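Local coordinates for EAL domain protein (Vibrio cholerae serotype O1, PDB 6IJ2) that breaks down cyclic dinucleotides such as c-di-GMP and cGAMP as an EAL-family phosphodiesterase, here holding the linear dinucleotide pGpG, at residues A[71-76]-A[108-113]; A[28-33]-A[80-85]; A[94-99]-A[146-151]. The protein carries 1 engineered substitution. All blocks are in the same frame, centred on the assembly; numbering follows the deposited sequence.

Contact 1: A[71-76]-A[108-113]; sequences FDQMCR and IRTTLE
Gln73 and Arg76 of one helix face Thr110 and Thr111 at the start of another, with CA atoms 7.0 Å apart for Gln73 and Thr110 and 6.6 Å apart for Arg76 and Thr111. Arg76 is the main link. Its first torsion puts CG beside the backbone N (chi1 -66°), and the chain then runs straight from CG to NE. The guanidinium group is thereby carried past the Thr111 hydroxyl. Arg76 NH1 donates a nearly straight hydrogen bond to Thr111 OG1, 3.1 Å long with an N-H...O angle of 168°. The oxygen lies at the edge of the guanidinium, practically in its plane. The same hydroxyl also touches the aliphatic part of the arginine, with Thr111 OG1 3.2 Å from Arg76 CD. Ile108 lies at the same edge, with its CG1 4.1 Å from Arg76 NH1. One turn back on its own helix, Asp72 OD2 forms a salt bridge to Arg76 NE at 3.3 Å. This carboxylate probably balances part of the arginine charge and limits rotation of the group. On the partly exposed side, the side chains of Gln73 and Thr110 cross at about a right angle. Thr110 OG1 also makes a weak hydrogen bond to Cys107 O, just before its helix. Helix 68-85 and helix 109-117 are thus joined by polar side chains in a largely buried contact. Arg76 NH2 is hydrogen-bonded to Tyr148 OH of helix 139-151, and the guanidinium makes a cation-pi contact with Phe96. Toward the sheet, Arg76 and Thr111 both touch Phe127 of strand 125-129, while Phe71 and Cys75 pack on Val48 of strand 41-49.

Contact 2: A[28-33]-A[80-85]; sequences MAFQPI and IALAAK. With nucleotides of chain B.
The ring of Phe30 reaches out from its strand and meets Leu82 with its edge. Phe30 CZ lies 3.7 Å from Leu82 CB, close to the plane of the ring. Phe30 holds CG beside its backbone N (chi1 -63°), which directs the ring across the gap to the helix. The far rim also approaches the next residue along, with Phe30 CE1 4.4 Å from Ala83 CB. The ring tip also lies near the helix backbone here, with Phe30 CZ 4.0 Å from Ala83 N. Leu82 reaches back past the ring to the start of the strand segment, where its CD1 lies 3.8 Å from Met28 CB. Met28 starts toward the helix but bends at chi2 (-70°). Its sulfur and methyl therefore turn away from Leu82, and the side chain also packs on a guanine base. The contact is wholly apolar. The segment axes come within 9.5 Å and run at 61° to each other, so the helix lies aslant over the strand. Leu92 of strand 91-96 joins the same layer, touching both Phe30 and Ala83. Gln31, next along the strand, has its side chain on the other side. It extends to the first nucleotide, with Gln31 NE2 3.1 Å from N7 of G1 of chain B. Gln235 NE2 and Ala240 O hydrogen-bond the Gln31 amide and fix its turn. Strand 27-35 thus carries an apolar outer side under a helix and a ligand-lining residue within, as expected of the TIM-like barrel of EAL domains, whose first strand runs antiparallel to the second.

Contact 3: A[94-99]-A[146-151]; sequences INFLPN and EYYKSL. With CA (calcium ion), chain J; nucleotides of chain B.
Phe96 and Tyr148 make the whole contact, by an aromatic interaction. Their planes are nearly parallel, at 18°, but are slid so far that the rings barely overlap, with centroids 5.6 Å apart. The outer rim of the phenylalanine meets the phenol end of the tyrosine. Phe96 CE2 is 3.6 Å from Tyr148 CZ and 3.3 Å from Tyr148 OH. Phe96 sets CG anti to its backbone N (chi1 -166°), which sends the ring toward the helix. Other rings close round the pair: Tyr102 meets Phe96 edge-to-face, and Phe127 does the same with Tyr148. This joins strand 91-96 to helix 139-151 on the outer side of the strands in the TIM-like barrel of the EAL domain, where helices cover the strands and the strand ends carry the active site. Metal bonds lie on the inner side. Asn95, one residue before Phe96, binds a calcium ion through OD1 at 2.4 Å. Glu45, Glu128 and Asp158 bind the same ion, as do a water at 2.3 Å and a phosphate of the bound dinucleotide. The bound nucleotide packs against the same segment. Asn95 CB lies 3.7 Å from C2 of the guanine of G2 of chain B. Leu97 borders the amino group of that base, with its CA 3.4 Å from N2 of G2.

Overall arrangement
From the N terminus, strand 27-35 opens contact 2, which closes on the end of helix 68-85. Contact 1 starts earlier on that helix, inside this loop, and closes on helix 109-117. The two therefore cross, and they touch where Met28 CE meets Cys75 O. Contact 3 opens on strand 91-96, after contact 2 has closed but before contact 1 closes. It ends on helix 139-151, so it crosses contact 1 and follows contact 2 in series. Contacts 1 and 3 meet round Arg76 and Ile108. Together the three tie helices 68-85, 109-117 and 139-151 to one another and to two strands of the barrel.

Contact 1: A[71-76]-A[108-113]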
# COMPACT_ATOMS: atom_id res chain seq x y z
N PHE A 71 1.77 8.14 26.55
CA PHE A 71 1.33 9.19 25.63
C PHE A 71 0.04 8.79 24.93
O PHE A 71 -0.89 9.61 24.80
CB PHE A 71 2.44 9.48 24.62
CG PHE A 71 2.00 10.36 23.50
CD1 PHE A 71 1.82 11.72 23.69
CD2 PHE A 71 1.74 9.82 22.25
CE1 PHE A 71 1.40 12.53 22.67
CE2 PHE A 71 1.31 10.63 21.22
CZ PHE A 71 1.14 11.98 21.43
N ASP A 72 -0.05 7.53 24.48
CA ASP A 72 -1.26 7.05 23.82
C ASP A 72 -2.47 7.16 24.74
O ASP A 72 -3.51 7.71 24.36
CB ASP A 72 -1.05 5.60 23.38
CG ASP A 72 -2.17 5.10 22.51
OD1 ASP A 72 -2.39 5.70 21.44
OD2 ASP A 72 -2.82 4.10 22.89
N GLN A 73 -2.35 6.66 25.97
CA GLN A 73 -3.45 6.74 26.92
C GLN A 73 -3.84 8.19 27.19
O GLN A 73 -5.03 8.51 27.30
CB GLN A 73 -3.09 6.02 28.21
CG GLN A 73 -2.70 4.57 27.99
CD GLN A 73 -2.68 3.75 29.27
OE1 GLN A 73 -3.33 2.71 29.36
NE2 GLN A 73 -1.92 4.21 30.26
N MET A 74 -2.85 9.08 27.30
CA MET A 74 -3.13 10.49 27.53
C MET A 74 -3.91 11.11 26.37
O MET A 74 -4.86 11.87 26.59
CB MET A 74 -1.83 11.26 27.78
CG MET A 74 -1.31 11.14 29.20
SD MET A 74 -1.80 12.54 30.23
CE MET A 74 -0.60 13.77 29.72
N CYS A 75 -3.50 10.81 25.13
CA CYS A 75 -4.24 11.32 23.96
C CYS A 75 -5.70 10.92 24.02
O CYS A 75 -6.58 11.71 23.66
CB CYS A 75 -3.63 10.80 22.66
SG CYS A 75 -2.15 11.62 22.12
N ARG A 76 -5.97 9.68 24.42
CA ARG A 76 -7.35 9.20 24.45
C ARG A 76 -8.17 9.94 25.50
O ARG A 76 -9.29 10.36 25.22
CB ARG A 76 -7.36 7.70 24.71
CG ARG A 76 -6.73 6.92 23.56
CD ARG A 76 -6.71 5.45 23.87
NE ARG A 76 -6.05 4.70 22.82
CZ ARG A 76 -6.24 3.41 22.59
NH1 ARG A 76 -7.10 2.74 23.34
NH2 ARG A 76 -5.60 2.80 21.60
N ILE A 108 -6.86 -1.27 27.70
CA ILE A 108 -7.91 -0.40 27.21
C ILE A 108 -8.92 -0.02 28.29
O ILE A 108 -9.86 0.74 28.01
CB ILE A 108 -8.63 -1.08 26.03
CG1 ILE A 108 -9.42 -0.09 25.17
CG2 ILE A 108 -9.52 -2.19 26.55
CD1 ILE A 108 -10.09 -0.77 24.01
N ARG A 109 -8.76 -0.51 29.53
CA ARG A 109 -9.65 -0.09 30.61
C ARG A 109 -9.52 1.41 30.88
O ARG A 109 -10.51 2.06 31.26
CB ARG A 109 -9.37 -0.91 31.87
CG ARG A 109 -9.95 -2.31 31.81
CD ARG A 109 -10.78 -2.61 33.06
NE ARG A 109 -9.96 -2.61 34.27
CZ ARG A 109 -9.35 -3.68 34.76
NH1 ARG A 109 -9.46 -4.85 34.14
NH2 ARG A 109 -8.63 -3.59 35.87
N THR A 110 -8.33 1.98 30.68
CA THR A 110 -8.18 3.42 30.85
C THR A 110 -9.05 4.18 29.86
O THR A 110 -9.55 5.26 30.18
CB THR A 110 -6.71 3.82 30.69
OG1 THR A 110 -6.14 3.14 29.57
CG2 THR A 110 -5.93 3.47 31.94
N THR A 111 -9.24 3.63 28.66
CA THR A 111 -10.15 4.22 27.69
C THR A 111 -11.60 4.05 28.13
O THR A 111 -12.37 5.02 28.15
CB THR A 111 -9.92 3.59 26.31
OG1 THR A 111 -8.57 3.84 25.89
CG2 THR A 111 -10.88 4.16 25.26
N LEU A 112 -11.98 2.82 28.49
CA LEU A 112 -13.35 2.56 28.91
C LEU A 112 -13.73 3.41 30.11
O LEU A 112 -14.84 3.95 30.17
CB LEU A 112 -13.53 1.08 29.24
CG LEU A 112 -13.11 0.07 28.16
CD1 LEU A 112 -13.23 -1.34 28.71
CD2 LEU A 112 -13.93 0.25 26.90
N GLU A 113 -12.82 3.54 31.08
CA GLU A 113 -13.10 4.33 32.27
C GLU A 113 -13.23 5.81 31.93
O GLU A 113 -14.08 6.51 32.50
CB GLU A 113 -12.01 4.11 33.31
CG GLU A 113 -11.97 2.69 33.86
CD GLU A 113 -10.87 2.48 34.89
OE1 GLU A 113 -11.01 1.57 35.72
OE2 GLU A 113 -9.87 3.23 34.87

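Contact 2: A[28-33]-A[80-85]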
# COMPACT_ATOMS: atom_id res chain seq x y z
N MET A 28 -5.76 19.06 22.41
CA MET A 28 -6.33 18.56 21.18
C MET A 28 -6.96 19.68 20.36
O MET A 28 -7.51 20.64 20.90
CB MET A 28 -7.40 17.49 21.43
CG MET A 28 -6.87 16.20 22.00
SD MET A 28 -5.90 15.26 20.80
CE MET A 28 -4.92 14.31 21.96
N ALA A 29 -6.86 19.53 19.05
CA ALA A 29 -7.70 20.20 18.08
C ALA A 29 -8.68 19.19 17.51
O ALA A 29 -8.51 17.97 17.67
CB ALA A 29 -6.87 20.84 16.96
N PHE A 30 -9.73 19.68 16.87
CA PHE A 30 -10.78 18.83 16.32
C PHE A 30 -11.10 19.28 14.91
O PHE A 30 -11.22 20.48 14.64
CB PHE A 30 -12.06 18.86 17.21
CG PHE A 30 -11.83 18.32 18.59
CD1 PHE A 30 -11.93 16.96 18.84
CD2 PHE A 30 -11.48 19.17 19.63
CE1 PHE A 30 -11.70 16.46 20.12
CE2 PHE A 30 -11.25 18.68 20.90
CZ PHE A 30 -11.35 17.32 21.15
N GLN A 31 -11.25 18.32 14.00
CA GLN A 31 -11.59 18.65 12.63
C GLN A 31 -12.85 17.89 12.23
O GLN A 31 -12.90 16.65 12.39
CB GLN A 31 -10.45 18.31 11.66
CG GLN A 31 -10.76 18.75 10.24
CD GLN A 31 -9.65 18.44 9.27
OE1 GLN A 31 -8.96 17.43 9.42
NE2 GLN A 31 -9.46 19.30 8.27
N PRO A 32 -13.87 18.56 11.71
CA PRO A 32 -15.14 17.87 11.42
C PRO A 32 -15.07 16.95 10.20
O PRO A 32 -14.34 17.19 9.23
CB PRO A 32 -16.13 19.01 11.19
CG PRO A 32 -15.30 20.16 10.76
CD PRO A 32 -13.98 20.01 11.49
N ILE A 33 -15.83 15.87 10.29
CA ILE A 33 -16.13 14.97 9.18
C ILE A 33 -17.57 15.24 8.80
O ILE A 33 -18.45 15.19 9.66
CB ILE A 33 -15.93 13.50 9.61
CG1 ILE A 33 -14.47 13.26 10.01
CG2 ILE A 33 -16.36 12.53 8.50
CD1 ILE A 33 -14.25 11.95 10.77
N ILE A 80 -11.34 12.58 24.76
CA ILE A 80 -12.67 12.29 25.29
C ILE A 80 -13.11 13.40 26.24
O ILE A 80 -14.27 13.84 26.19
CB ILE A 80 -12.67 10.91 25.97
CG1 ILE A 80 -12.44 9.80 24.93
CG2 ILE A 80 -13.96 10.68 26.77
CD1 ILE A 80 -12.17 8.45 25.54
N ALA A 81 -12.21 13.88 27.09
CA ALA A 81 -12.58 14.91 28.06
C ALA A 81 -12.95 16.22 27.37
O ALA A 81 -13.93 16.88 27.76
CB ALA A 81 -11.44 15.13 29.06
N LEU A 82 -12.17 16.62 26.36
CA LEU A 82 -12.47 17.86 25.65
C LEU A 82 -13.75 17.74 24.85
O LEU A 82 -14.56 18.67 24.82
CB LEU A 82 -11.32 18.25 24.73
CG LEU A 82 -10.37 19.37 25.15
CD1 LEU A 82 -9.23 19.50 24.13
CD2 LEU A 82 -11.11 20.69 25.31
N ALA A 83 -13.91 16.62 24.14
CA ALA A 83 -15.12 16.43 23.35
C ALA A 83 -16.36 16.50 24.22
O ALA A 83 -17.37 17.11 23.84
CB ALA A 83 -15.05 15.10 22.60
N ALA A 84 -16.30 15.89 25.41
CA ALA A 84 -17.39 16.02 26.36
C ALA A 84 -17.57 17.46 26.79
O ALA A 84 -18.68 18.00 26.76
CB ALA A 84 -17.12 15.11 27.57
N LYS A 85 -16.47 18.11 27.20
CA LYS A 85 -16.53 19.49 27.68
C LYS A 85 -17.13 20.41 26.62
O LYS A 85 -17.88 21.34 26.95
CB LYS A 85 -15.13 19.95 28.09
CG LYS A 85 -14.98 21.46 28.25
CD LYS A 85 -13.52 21.84 28.42
CE LYS A 85 -13.34 23.35 28.41
NZ LYS A 85 -13.76 23.95 27.11
OP3 G B 1 -4.40 11.14 7.96
P G B 1 -3.55 11.59 9.03
OP1 G B 1 -4.19 11.44 10.30
OP2 G B 1 -2.30 10.93 8.83
O5' G B 1 -3.34 13.11 8.68
C5' G B 1 -4.00 14.14 9.40
C4' G B 1 -3.37 15.48 9.09
O4' G B 1 -3.96 16.02 7.89
C3' G B 1 -3.52 16.57 10.15
O3' G B 1 -2.30 17.23 10.44
C2' G B 1 -4.47 17.57 9.50
O2' G B 1 -4.27 18.91 9.83
C1' G B 1 -4.12 17.39 8.03
N9 G B 1 -5.18 17.83 7.13
C8 G B 1 -6.53 17.74 7.35
N7 G B 1 -7.23 18.21 6.36
C5 G B 1 -6.29 18.63 5.44
C6 G B 1 -6.46 19.22 4.16
O6 G B 1 -7.50 19.51 3.58
N1 G B 1 -5.24 19.50 3.56
C2 G B 1 -4.02 19.23 4.11
N2 G B 1 -2.96 19.55 3.37
N3 G B 1 -3.85 18.66 5.29
C4 G B 1 -5.02 18.39 5.90

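Contact 3: A[94-99]-A[146-151]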
# COMPACT_ATOMS: atom_id res chain seq x y z
N ILE A 94 -10.21 8.95 16.96
CA ILE A 94 -8.92 9.07 17.63
C ILE A 94 -7.89 8.30 16.84
O ILE A 94 -8.15 7.17 16.40
CB ILE A 94 -8.97 8.57 19.08
CG1 ILE A 94 -10.02 9.37 19.87
CG2 ILE A 94 -7.60 8.70 19.76
CD1 ILE A 94 -10.40 8.74 21.20
N ASN A 95 -6.73 8.90 16.65
CA ASN A 95 -5.64 8.24 15.94
C ASN A 95 -4.96 7.25 16.87
O ASN A 95 -4.58 7.59 17.99
CB ASN A 95 -4.62 9.27 15.44
CG ASN A 95 -5.16 10.11 14.29
OD1 ASN A 95 -5.19 9.66 13.15
ND2 ASN A 95 -5.58 11.33 14.60
N PHE A 96 -4.81 6.01 16.41
CA PHE A 96 -4.19 4.98 17.23
C PHE A 96 -2.71 4.96 16.91
O PHE A 96 -2.31 4.61 15.80
CB PHE A 96 -4.84 3.62 16.98
CG PHE A 96 -4.51 2.57 18.02
CD1 PHE A 96 -3.34 2.62 18.77
CD2 PHE A 96 -5.37 1.51 18.25
CE1 PHE A 96 -3.03 1.65 19.70
CE2 PHE A 96 -5.07 0.54 19.19
CZ PHE A 96 -3.90 0.61 19.91
N LEU A 97 -1.89 5.33 17.90
CA LEU A 97 -0.44 5.36 17.77
C LEU A 97 0.07 4.02 17.25
O LEU A 97 -0.17 2.98 17.89
CB LEU A 97 0.21 5.69 19.11
CG LEU A 97 1.73 5.82 19.13
CD1 LEU A 97 2.17 7.19 18.60
CD2 LEU A 97 2.30 5.57 20.51
N PRO A 98 0.77 3.99 16.10
CA PRO A 98 1.22 2.73 15.49
C PRO A 98 1.73 1.67 16.45
O PRO A 98 2.69 1.87 17.20
CB PRO A 98 2.31 3.22 14.53
CG PRO A 98 1.78 4.54 14.06
CD PRO A 98 1.12 5.16 15.27
N ASN A 99 1.08 0.50 16.40
CA ASN A 99 1.02 -0.45 17.50
C ASN A 99 2.06 -1.57 17.39
O ASN A 99 1.89 -2.61 18.03
CB ASN A 99 -0.38 -1.07 17.58
CG ASN A 99 -1.44 -0.22 16.90
OD1 ASN A 99 -1.13 0.67 16.11
ND2 ASN A 99 -2.70 -0.50 17.20
N GLU A 146 -10.21 -6.30 15.62
CA GLU A 146 -11.37 -7.14 15.94
C GLU A 146 -11.71 -7.09 17.42
O GLU A 146 -12.89 -7.18 17.79
CB GLU A 146 -11.12 -8.57 15.45
CG GLU A 146 -11.08 -8.64 13.92
CD GLU A 146 -10.91 -10.05 13.37
OE1 GLU A 146 -11.03 -10.21 12.14
OE2 GLU A 146 -10.65 -10.98 14.16
N TYR A 147 -10.71 -6.93 18.29
CA TYR A 147 -10.99 -6.76 19.72
C TYR A 147 -11.73 -5.46 19.98
O TYR A 147 -12.70 -5.43 20.75
CB TYR A 147 -9.70 -6.81 20.53
CG TYR A 147 -9.90 -6.53 22.00
CD1 TYR A 147 -10.63 -7.41 22.79
CD2 TYR A 147 -9.35 -5.41 22.60
CE1 TYR A 147 -10.82 -7.16 24.14
CE2 TYR A 147 -9.53 -5.15 23.95
CZ TYR A 147 -10.27 -6.03 24.71
OH TYR A 147 -10.46 -5.79 26.05
N TYR A 148 -11.30 -4.37 19.34
CA TYR A 148 -11.97 -3.09 19.52
C TYR A 148 -13.40 -3.14 19.00
O TYR A 148 -14.32 -2.61 19.64
CB TYR A 148 -11.17 -1.98 18.84
CG TYR A 148 -10.00 -1.49 19.65
CD1 TYR A 148 -9.34 -2.34 20.53
CD2 TYR A 148 -9.57 -0.17 19.57
CE1 TYR A 148 -8.26 -1.89 21.28
CE2 TYR A 148 -8.50 0.28 20.32
CZ TYR A 148 -7.85 -0.58 21.17
OH TYR A 148 -6.79 -0.13 21.93
N LYS A 149 -13.60 -3.78 17.85
CA LYS A 149 -14.96 -4.00 17.34
C LYS A 149 -15.81 -4.75 18.36
O LYS A 149 -16.97 -4.40 18.59
CB LYS A 149 -14.91 -4.77 16.02
CG LYS A 149 -14.34 -3.99 14.85
CD LYS A 149 -14.48 -4.79 13.56
CE LYS A 149 -14.80 -3.88 12.40
NZ LYS A 149 -15.48 -4.62 11.30
N SER A 150 -15.23 -5.77 19.01
CA SER A 150 -15.99 -6.56 19.98
C SER A 150 -16.38 -5.75 21.20
O SER A 150 -17.43 -6.00 21.81
CB SER A 150 -15.18 -7.79 20.39
OG SER A 150 -14.06 -7.44 21.20
N LEU A 151 -15.56 -4.77 21.58
CA LEU A 151 -15.91 -3.91 22.70
C LEU A 151 -16.94 -2.85 22.34
O LEU A 151 -17.48 -2.20 23.25
CB LEU A 151 -14.66 -3.23 23.27
CG LEU A 151 -13.61 -4.14 23.89
CD1 LEU A 151 -12.54 -3.31 24.57
CD2 LEU A 151 -14.25 -5.10 24.88
CA CA J . -6.12 10.18 11.03
P G B 2 -1.81 17.33 11.87
OP1 G B 2 -2.93 17.62 12.70
OP2 G B 2 -0.69 18.22 11.86
O5' G B 2 -1.26 15.89 12.19
C5' G B 2 0.02 15.46 11.74
C4' G B 2 0.17 13.99 12.01
O4' G B 2 0.03 13.75 13.42
C3' G B 2 -0.84 13.07 11.32
O3' G B 2 -0.24 11.92 10.78
C2' G B 2 -1.75 12.64 12.46
O2' G B 2 -2.35 11.38 12.32
C1' G B 2 -0.77 12.62 13.63
N9 G B 2 -1.47 12.79 14.88
C8 G B 2 -2.23 13.86 15.27
N7 G B 2 -2.80 13.70 16.43
C5 G B 2 -2.42 12.42 16.81
C6 G B 2 -2.74 11.68 17.98
O6 G B 2 -3.45 12.01 18.92
N1 G B 2 -2.14 10.44 17.97
C2 G B 2 -1.34 9.96 16.97
N2 G B 2 -0.86 8.72 17.14
N3 G B 2 -1.03 10.64 15.88
C4 G B 2 -1.60 11.85 15.87
O HOH W 1 -7.10 11.50 9.39